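Local coordinates for NEDD8-conjugating enzyme UBC12 (Saccharomyces cerevisiae, PDB 3O2U), which accepts the ubiquitin-like protein Rub1 (NEDD8) from its E1 complex as a thioester and catalyses its covalent attachment to other proteins, chiefly the cullin Cdc53, at residues V68-D73 with I82-D87; C101-F106 with D185-P190. All blocks are in the same frame, centred on the assembly; numbering follows the deposited sequence. Where two conformers were deposited one is given.

Contact 1: V68-D73 with I82-D87; sequences VIVRPD and INFNLD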
ATOM      1  N   VAL A  68      -5.235   4.141  -0.857  1.00 17.77           N
ATOM      2  CA  VAL A  68      -4.937   4.339  -2.274  1.00 16.70           C
ATOM      3  C   VAL A  68      -5.933   3.526  -3.078  1.00 17.68           C
ATOM      4  O   VAL A  68      -6.050   2.334  -2.865  1.00 17.39           O
ATOM      5  CB  VAL A  68      -3.510   3.871  -2.634  1.00 16.13           C
ATOM      6  CG1 VAL A  68      -3.314   3.885  -4.150  1.00 18.39           C
ATOM      7  CG2 VAL A  68      -2.482   4.763  -1.971  1.00 16.44           C
ATOM      8  N   ILE A  69      -6.635   4.176  -4.003  1.00 18.03           N
ATOM      9  CA  ILE A  69      -7.663   3.510  -4.806  1.00 15.86           C
ATOM     10  C   ILE A  69      -7.256   3.437  -6.283  1.00 17.22           C
ATOM     11  O   ILE A  69      -7.180   4.456  -6.969  1.00 19.82           O
ATOM     12  CB  ILE A  69      -9.010   4.232  -4.698  1.00 18.63           C
ATOM     13  CG1 ILE A  69      -9.462   4.291  -3.231  1.00 17.80           C
ATOM     14  CG2 ILE A  69     -10.055   3.519  -5.565  1.00 20.46           C
ATOM     15  CD1 ILE A  69     -10.706   5.129  -2.993  1.00 23.01           C
ATOM     16  N   VAL A  70      -6.991   2.224  -6.761  1.00 17.49           N
ATOM     17  CA  VAL A  70      -6.594   2.009  -8.148  1.00 16.21           C
ATOM     18  C   VAL A  70      -7.810   1.591  -8.982  1.00 19.40           C
ATOM     19  O   VAL A  70      -8.467   0.597  -8.671  1.00 17.26           O
ATOM     20  CB  VAL A  70      -5.463   0.955  -8.220  1.00 20.80           C
ATOM     21  CG1 VAL A  70      -4.990   0.757  -9.647  1.00 19.61           C
ATOM     22  CG2 VAL A  70      -4.279   1.418  -7.343  1.00 18.96           C
ATOM     23  N   ARG A  71      -8.105   2.378 -10.018  1.00 15.84           N
ATOM     24  CA  ARG A  71      -9.199   2.095 -10.956  1.00 21.33           C
ATOM     25  C   ARG A  71      -8.654   2.144 -12.391  1.00 15.60           C
ATOM     26  O   ARG A  71      -8.705   3.182 -13.043  1.00 18.18           O
ATOM     27  CB  ARG A  71     -10.326   3.120 -10.786  1.00 19.62           C
ATOM     28  CG  ARG A  71     -11.608   2.797 -11.573  1.00 23.65           C
ATOM     29  CD  ARG A  71     -12.730   3.731 -11.155  1.00 23.04           C
ATOM     30  NE  ARG A  71     -13.996   3.483 -11.856  1.00 24.61           N
ATOM     31  CZ  ARG A  71     -14.337   4.074 -13.003  1.00 32.00           C
ATOM     32  NH1 ARG A  71     -13.499   4.922 -13.592  1.00 22.18           N
ATOM     33  NH2 ARG A  71     -15.509   3.811 -13.568  1.00 27.10           N
ATOM     34  N   PRO A  72      -8.092   1.031 -12.860  1.00 17.05           N
ATOM     35  CA  PRO A  72      -7.426   0.973 -14.167  1.00 23.56           C
ATOM     36  C   PRO A  72      -8.427   1.268 -15.273  1.00 24.54           C
ATOM     37  O   PRO A  72      -9.592   0.904 -15.130  1.00 22.23           O
ATOM     38  CB  PRO A  72      -6.984  -0.489 -14.265  1.00 24.27           C
ATOM     39  CG  PRO A  72      -6.898  -0.953 -12.868  1.00 22.53           C
ATOM     40  CD  PRO A  72      -7.993  -0.248 -12.135  1.00 18.48           C
ATOM     41  N   ASP A  73      -7.999   1.902 -16.356  1.00 23.75           N
ATOM     42  CA  ASP A  73      -8.924   2.126 -17.461  1.00 23.51           C
ATOM     43  C   ASP A  73      -8.584   1.264 -18.673  1.00 28.85           C
ATOM     44  O   ASP A  73      -9.117   1.477 -19.765  1.00 29.13           O
ATOM     45  CB  ASP A  73      -8.991   3.605 -17.833  1.00 27.44           C
ATOM     46  CG  ASP A  73      -7.654   4.157 -18.301  1.00 33.55           C
ATOM     47  OD1 ASP A  73      -6.656   3.406 -18.297  1.00 34.97           O
ATOM     48  OD2 ASP A  73      -7.608   5.348 -18.675  1.00 33.19           O
ATOM     49  N   ILE A  82      -9.781  -1.131  -6.876  1.00 17.28           N
ATOM     50  CA  ILE A  82      -9.086  -1.877  -5.825  1.00 15.65           C
ATOM     51  C   ILE A  82      -8.440  -0.909  -4.856  1.00 13.14           C
ATOM     52  O   ILE A  82      -7.599  -0.110  -5.247  1.00 15.65           O
ATOM     53  CB  ILE A  82      -8.014  -2.823  -6.387  1.00 18.40           C
ATOM     54  CG1 ILE A  82      -8.606  -3.723  -7.488  1.00 18.50           C
ATOM     55  CG2 ILE A  82      -7.425  -3.662  -5.257  1.00 18.42           C
ATOM     56  CD1 ILE A  82      -8.577  -3.095  -8.903  1.00 17.97           C
ATOM     57  N   ASN A  83      -8.873  -0.925  -3.600  1.00 16.40           N
ATOM     58  CA  ASN A  83      -8.297  -0.001  -2.636  1.00 17.05           C
ATOM     59  C   ASN A  83      -7.291  -0.675  -1.711  1.00 15.74           C
ATOM     60  O   ASN A  83      -7.398  -1.870  -1.419  1.00 15.80           O
ATOM     61  CB  ASN A  83      -9.376   0.793  -1.862  1.00 16.53           C
ATOM     62  CG  ASN A  83     -10.351  -0.101  -1.102  1.00 21.50           C
ATOM     63  OD1 ASN A  83     -10.573  -1.256  -1.459  1.00 20.88           O
ATOM     64  ND2 ASN A  83     -10.951   0.450  -0.047  1.00 22.63           N
ATOM     65  N   PHE A  84      -6.304   0.106  -1.275  1.00 16.20           N
ATOM     66  CA  PHE A  84      -5.216  -0.373  -0.423  1.00 13.99           C
ATOM     67  C   PHE A  84      -5.055   0.608   0.730  1.00 16.31           C
ATOM     68  O   PHE A  84      -5.240   1.813   0.565  1.00 15.40           O
ATOM     69  CB  PHE A  84      -3.873  -0.392  -1.173  1.00 11.37           C
ATOM     70  CG  PHE A  84      -3.844  -1.303  -2.366  1.00 16.68           C
ATOM     71  CD1 PHE A  84      -3.337  -2.597  -2.264  1.00 15.92           C
ATOM     72  CD2 PHE A  84      -4.323  -0.869  -3.596  1.00 15.03           C
ATOM     73  CE1 PHE A  84      -3.299  -3.445  -3.391  1.00 18.69           C
ATOM     74  CE2 PHE A  84      -4.286  -1.709  -4.720  1.00 14.38           C
ATOM     75  CZ  PHE A  84      -3.779  -2.990  -4.616  1.00 15.33           C
ATOM     76  N   ASN A  85      -4.684   0.091   1.891  1.00 16.04           N
ATOM     77  CA  ASN A  85      -4.266   0.948   2.989  1.00 15.61           C
ATOM     78  C   ASN A  85      -2.750   0.913   3.032  1.00 16.92           C
ATOM     79  O   ASN A  85      -2.148  -0.153   2.883  1.00 16.58           O
ATOM     80  CB  ASN A  85      -4.831   0.454   4.319  1.00 19.93           C
ATOM     81  CG  ASN A  85      -6.067   1.224   4.765  1.00 22.25           C
ATOM     82  OD1 ASN A  85      -6.450   2.223   4.158  1.00 27.50           O
ATOM     83  ND2 ASN A  85      -6.696   0.753   5.829  1.00 24.48           N
ATOM     84  N   LEU A  86      -2.134   2.075   3.202  1.00 14.30           N
ATOM     85  CA  LEU A  86      -0.687   2.156   3.395  1.00 17.17           C
ATOM     86  C   LEU A  86      -0.413   2.709   4.795  1.00 17.11           C
ATOM     87  O   LEU A  86      -0.810   3.844   5.096  1.00 17.82           O
ATOM     88  CB  LEU A  86      -0.053   3.076   2.343  1.00 15.49           C
ATOM     89  CG  LEU A  86       0.163   2.536   0.917  1.00 15.36           C
ATOM     90  CD1 LEU A  86      -1.144   2.122   0.267  1.00 17.29           C
ATOM     91  CD2 LEU A  86       0.833   3.596   0.091  1.00 10.42           C
ATOM     92  N   ASP A  87       0.253   1.919   5.638  1.00 17.58           N
ATOM     93  CA  ASP A  87       0.509   2.271   7.040  0.55 19.89           C
ATOM     94  C   ASP A  87       2.003   2.533   7.268  1.00 18.68           C
ATOM     95  O   ASP A  87       2.825   1.626   7.088  1.00 17.44           O
ATOM     96  CB  ASP A  87       0.069   1.127   7.963  0.55 20.33           C
ATOM     97  CG  ASP A  87      -1.380   0.712   7.755  0.55 23.24           C
ATOM     98  OD1 ASP A  87      -2.193   1.538   7.316  0.55 24.53           O
ATOM     99  OD2 ASP A  87      -1.718  -0.458   8.042  0.55 30.88           O
TER
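Val68 and Phe84 are joined by a reciprocal pair of backbone hydrogen bonds, and Val70 and Ile82 by a second. The Val68 N to Phe84 O bond is 2.7 Å long, with an N-H...O angle of 164° and the donor in the carbonyl plane. At the other pair, Ile82 N reaches Val70 O at 2.8 Å and 169°. Between them Ile69 and Asn83 form a non-hydrogen-bonded pair, where the CA atoms come to 4.2 Å. Val68 O, already bonded to Phe84 N, also takes a CA-H...O contact from Asn83 CA at 3.2 Å.

This pairing joins strands 65-70 and 82-87 as a beta hairpin, the two inner strands of the four-stranded antiparallel sheet of the ubiquitin-conjugating (UBC) fold.

Apolar contacts are concentrated on the face carrying Val68, Val70, Ile82, Phe84 and Leu86, of which the last four meet helix 131-143. Val68 CG2 lies 3.7 Å from Leu86 CD1, its methyl branch crossing the leucine fork at a slant; chi1 of 171° sets CG2 beside the valine's own N. Val70 CG2 approaches Phe84 CE2 obliquely at 4.1 Å, while Val68 O sits at the edge of that ring, in its plane. Beyond the strand, Pro72 CD makes a looser contact with Ile82 CD1.

On the other face, Ile69 CG1 and Asn83 CB run side by side at 3.8 Å. The Asn83 amide turns away from Ile69, toward Lys103 on its OD1 side and Glu67 on its ND2 side.

Contact 2: C101-F106 with D185-P190; sequences CLKKIF and DNIVSP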
ATOM      1  N   CYS A 101      -4.109  -4.848   0.866  1.00 16.31           N
ATOM      2  CA  CYS A 101      -5.226  -4.743  -0.085  1.00 18.04           C
ATOM      3  C   CYS A 101      -6.539  -5.001   0.653  1.00 21.60           C
ATOM      4  O   CYS A 101      -6.656  -5.970   1.399  1.00 18.48           O
ATOM      5  CB  CYS A 101      -5.062  -5.729  -1.253  1.00 15.35           C
ATOM      6  SG  CYS A 101      -6.423  -5.632  -2.478  1.00 17.74           S
ATOM      7  N   LEU A 102      -7.518  -4.123   0.447  1.00 18.23           N
ATOM      8  CA  LEU A 102      -8.724  -4.101   1.252  1.00 18.64           C
ATOM      9  C   LEU A 102      -9.881  -4.814   0.574  1.00 24.51           C
ATOM     10  O   LEU A 102     -10.996  -4.791   1.077  1.00 24.74           O
ATOM     11  CB  LEU A 102      -9.134  -2.655   1.551  1.00 17.08           C
ATOM     12  CG  LEU A 102      -8.051  -1.793   2.190  1.00 19.89           C
ATOM     13  CD1 LEU A 102      -8.621  -0.424   2.517  1.00 20.61           C
ATOM     14  CD2 LEU A 102      -7.507  -2.478   3.444  1.00 20.99           C
ATOM     15  N   LYS A 103      -9.613  -5.428  -0.579  1.00 21.85           N
ATOM     16  CA  LYS A 103     -10.631  -6.172  -1.306  1.00 19.33           C
ATOM     17  C   LYS A 103     -10.147  -7.588  -1.606  1.00 22.13           C
ATOM     18  O   LYS A 103      -8.972  -7.796  -1.896  1.00 22.31           O
ATOM     19  CB  LYS A 103     -10.971  -5.462  -2.626  1.00 22.62           C
ATOM     20  CG  LYS A 103     -11.700  -4.125  -2.458  1.00 17.83           C
ATOM     21  CD  LYS A 103     -13.060  -4.316  -1.795  1.00 18.54           C
ATOM     22  CE  LYS A 103     -13.942  -3.049  -1.887  1.00 25.56           C
ATOM     23  NZ  LYS A 103     -13.307  -1.842  -1.285  1.00 28.98           N
ATOM     24  N   LYS A 104     -11.055  -8.558  -1.538  1.00 19.40           N
ATOM     25  CA  LYS A 104     -10.757  -9.896  -2.021  1.00 24.28           C
ATOM     26  C   LYS A 104     -10.776  -9.850  -3.540  1.00 25.97           C
ATOM     27  O   LYS A 104     -11.844  -9.701  -4.166  1.00 22.94           O
ATOM     28  CB  LYS A 104     -11.803 -10.894  -1.521  1.00 23.72           C
ATOM     29  CG  LYS A 104     -11.987 -10.890  -0.008  1.00 26.09           C
ATOM     30  CD  LYS A 104     -12.752 -12.133   0.441  1.00 31.22           C
ATOM     31  CE  LYS A 104     -13.244 -12.000   1.880  1.00 41.01           C
ATOM     32  NZ  LYS A 104     -14.512 -12.780   2.104  1.00 42.01           N
ATOM     33  N   ILE A 105      -9.601  -9.948  -4.145  1.00 22.98           N
ATOM     34  CA  ILE A 105      -9.538  -9.901  -5.604  1.00 23.72           C
ATOM     35  C   ILE A 105      -8.743 -11.069  -6.193  1.00 25.66           C
ATOM     36  O   ILE A 105      -7.861 -11.634  -5.544  1.00 22.38           O
ATOM     37  CB  ILE A 105      -9.015  -8.540  -6.137  1.00 28.38           C
ATOM     38  CG1 ILE A 105      -7.535  -8.372  -5.846  1.00 26.87           C
ATOM     39  CG2 ILE A 105      -9.805  -7.352  -5.539  1.00 26.23           C
ATOM     40  CD1 ILE A 105      -6.858  -7.496  -6.870  1.00 28.58           C
ATOM     41  N   PHE A 106      -9.069 -11.418  -7.431  1.00 23.37           N
ATOM     42  CA  PHE A 106      -8.425 -12.535  -8.111  1.00 25.52           C
ATOM     43  C   PHE A 106      -7.196 -12.017  -8.851  1.00 24.09           C
ATOM     44  O   PHE A 106      -7.302 -11.523  -9.964  1.00 21.44           O
ATOM     45  CB  PHE A 106      -9.401 -13.148  -9.107  1.00 24.57           C
ATOM     46  CG  PHE A 106      -8.993 -14.495  -9.607  1.00 22.91           C
ATOM     47  CD1 PHE A 106      -8.919 -15.577  -8.738  1.00 24.20           C
ATOM     48  CD2 PHE A 106      -8.716 -14.691 -10.952  1.00 25.30           C
ATOM     49  CE1 PHE A 106      -8.560 -16.824  -9.199  1.00 26.17           C
ATOM     50  CE2 PHE A 106      -8.351 -15.942 -11.418  1.00 23.04           C
ATOM     51  CZ  PHE A 106      -8.272 -17.005 -10.545  1.00 24.55           C
ATOM     52  N   ASP A 185     -14.909 -10.098  -3.969  1.00 21.61           N
ATOM     53  CA  ASP A 185     -15.759  -8.917  -3.813  1.00 19.20           C
ATOM     54  C   ASP A 185     -16.204  -8.312  -5.141  1.00 22.50           C
ATOM     55  O   ASP A 185     -15.480  -8.351  -6.126  1.00 21.82           O
ATOM     56  CB  ASP A 185     -15.031  -7.846  -3.011  1.00 22.05           C
ATOM     57  CG  ASP A 185     -14.856  -8.231  -1.558  1.00 24.62           C
ATOM     58  OD1 ASP A 185     -15.694  -9.000  -1.033  1.00 21.20           O
ATOM     59  OD2 ASP A 185     -13.888  -7.752  -0.942  1.00 24.06           O
ATOM     60  N   ASN A 186     -17.398  -7.737  -5.139  1.00 21.35           N
ATOM     61  CA  ASN A 186     -17.886  -6.943  -6.255  1.00 21.46           C
ATOM     62  C   ASN A 186     -17.216  -5.582  -6.228  1.00 24.85           C
ATOM     63  O   ASN A 186     -17.487  -4.772  -5.338  1.00 24.75           O
ATOM     64  CB  ASN A 186     -19.403  -6.791  -6.144  1.00 22.63           C
ATOM     65  CG  ASN A 186     -20.008  -6.072  -7.341  1.00 27.66           C
ATOM     66  OD1 ASN A 186     -19.459  -5.086  -7.833  1.00 28.63           O
ATOM     67  ND2 ASN A 186     -21.152  -6.556  -7.800  1.00 28.60           N
ATOM     68  N   ILE A 187     -16.326  -5.325  -7.187  1.00 19.37           N
ATOM     69  CA  ILE A 187     -15.610  -4.058  -7.208  1.00 18.98           C
ATOM     70  C   ILE A 187     -15.884  -3.201  -8.461  1.00 27.16           C
ATOM     71  O   ILE A 187     -15.205  -2.200  -8.679  1.00 22.30           O
ATOM     72  CB  ILE A 187     -14.070  -4.250  -7.060  1.00 22.18           C
ATOM     73  CG1 ILE A 187     -13.496  -5.027  -8.253  1.00 24.88           C
ATOM     74  CG2 ILE A 187     -13.718  -4.957  -5.760  1.00 21.83           C
ATOM     75  CD1 ILE A 187     -11.971  -5.150  -8.219  1.00 21.87           C
ATOM     76  N   VAL A 188     -16.886  -3.575  -9.257  1.00 24.66           N
ATOM     77  CA  VAL A 188     -17.138  -2.887 -10.528  1.00 26.90           C
ATOM     78  C   VAL A 188     -17.992  -1.613 -10.459  1.00 30.64           C
ATOM     79  O   VAL A 188     -18.006  -0.841 -11.407  1.00 29.95           O
ATOM     80  CB  VAL A 188     -17.712  -3.840 -11.590  1.00 26.25           C
ATOM     81  CG1 VAL A 188     -16.671  -4.857 -11.993  1.00 27.35           C
ATOM     82  CG2 VAL A 188     -18.943  -4.546 -11.053  1.00 24.06           C
ATOM     83  N   SER A 189     -18.693  -1.369  -9.359  1.00 26.47           N
ATOM     84  CA  SER A 189     -19.438  -0.104  -9.256  1.00 36.81           C
ATOM     85  C   SER A 189     -18.483   1.111  -9.324  1.00 34.36           C
ATOM     86  O   SER A 189     -17.390   1.070  -8.746  1.00 34.12           O
ATOM     87  CB  SER A 189     -20.294  -0.073  -7.982  1.00 35.99           C
ATOM     88  OG  SER A 189     -21.180  -1.188  -7.933  1.00 45.39           O
ATOM     89  N   PRO A 190     -18.883   2.205 -10.011  1.00 39.35           N
ATOM     90  CA  PRO A 190     -20.161   2.535 -10.669  1.00 34.24           C
ATOM     91  C   PRO A 190     -20.537   1.569 -11.776  1.00 36.60           C
ATOM     92  O   PRO A 190     -20.131   0.405 -11.786  1.00 44.35           O
ATOM     93  CB  PRO A 190     -19.897   3.908 -11.300  1.00 28.75           C
ATOM     94  CG  PRO A 190     -18.414   4.023 -11.381  1.00 34.30           C
ATOM     95  CD  PRO A 190     -17.910   3.303 -10.166  1.00 39.12           C
TER
HETATM   96  O   HOH W   1     -12.745  -9.032  -6.803  1.00 18.44           O
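With chi1 of -70°, the Asp185 carboxylate sits beside its own backbone N, so that OD2 and N can both meet the backbone of Lys104. Lys103 is bent at chi2 (-63°), which folds its methylenes back along Ile187 and past the same carboxylate.

The polar core is a two-way grip on one residue. Lys104 N donates to Asp185 OD2 at 3.0 Å with an N-H...O angle of 162°, approaching from above the carboxylate plane. In return Asp185 N donates to Lys104 O at 3.1 Å, in the carbonyl plane and on a lone pair. A water also bonds to Lys104 O and to Asp185 O, 2.9 Å from each, and bridges the two backbones.

Aliphatic atoms pack beside these bonds. The Lys103 CD methylene passes the carboxylate 3.6 Å from Asp185 OD2, the two side chains crossing near a right angle. Lys103 CG meets Ile187 CG2 at 4.0 Å as the chains slide past each other in opposite directions, and Ile105 CG2 touches Ile187 CD1 at 4.1 Å, again nearly perpendicular. Ile187 is also covered by Met174 of helix 163-174 and by Ile82.

The contact thus ties the C-terminal tail, just after the small hairpin of strands 178-179 and 182-183, to the loop following strand 98-101 of the UBC fold. Neither lysine forms a salt bridge here: Lys103 NZ, whose partner is Asn83, is 5.9 Å from Asp185 OD2, and Lys104 NZ is 5.1 Å from Asp185 OD1. The carboxylate is therefore gripped through a main-chain N-H, with the nearby ammonium groups probably adding longer-range electrostatic stabilisation.

How the contacts relate
Contact 1 closes along the chain before contact 2 opens, yet their centres lie only 10 Å apart and they touch directly. Asn83 O and Leu102 N, 2.9 Å apart, probably share a hydrogen bond, continuing the sheet's pairing toward the loop of 101-106. Lys103 NZ reaches Asn83 OD1 at 2.8 Å, so the lysine that lines the tail in contact 2 is tethered to the hairpin of contact 1. On the buried side, Cys101 SG packs on Ile82 CG2 and Cys101 CB on Phe84 CE1, each at 3.6 Å. The predicted thioester residue, Cys117, has its side chain about 10 Å from that of Phe84 and about 12 Å from that of Ile105.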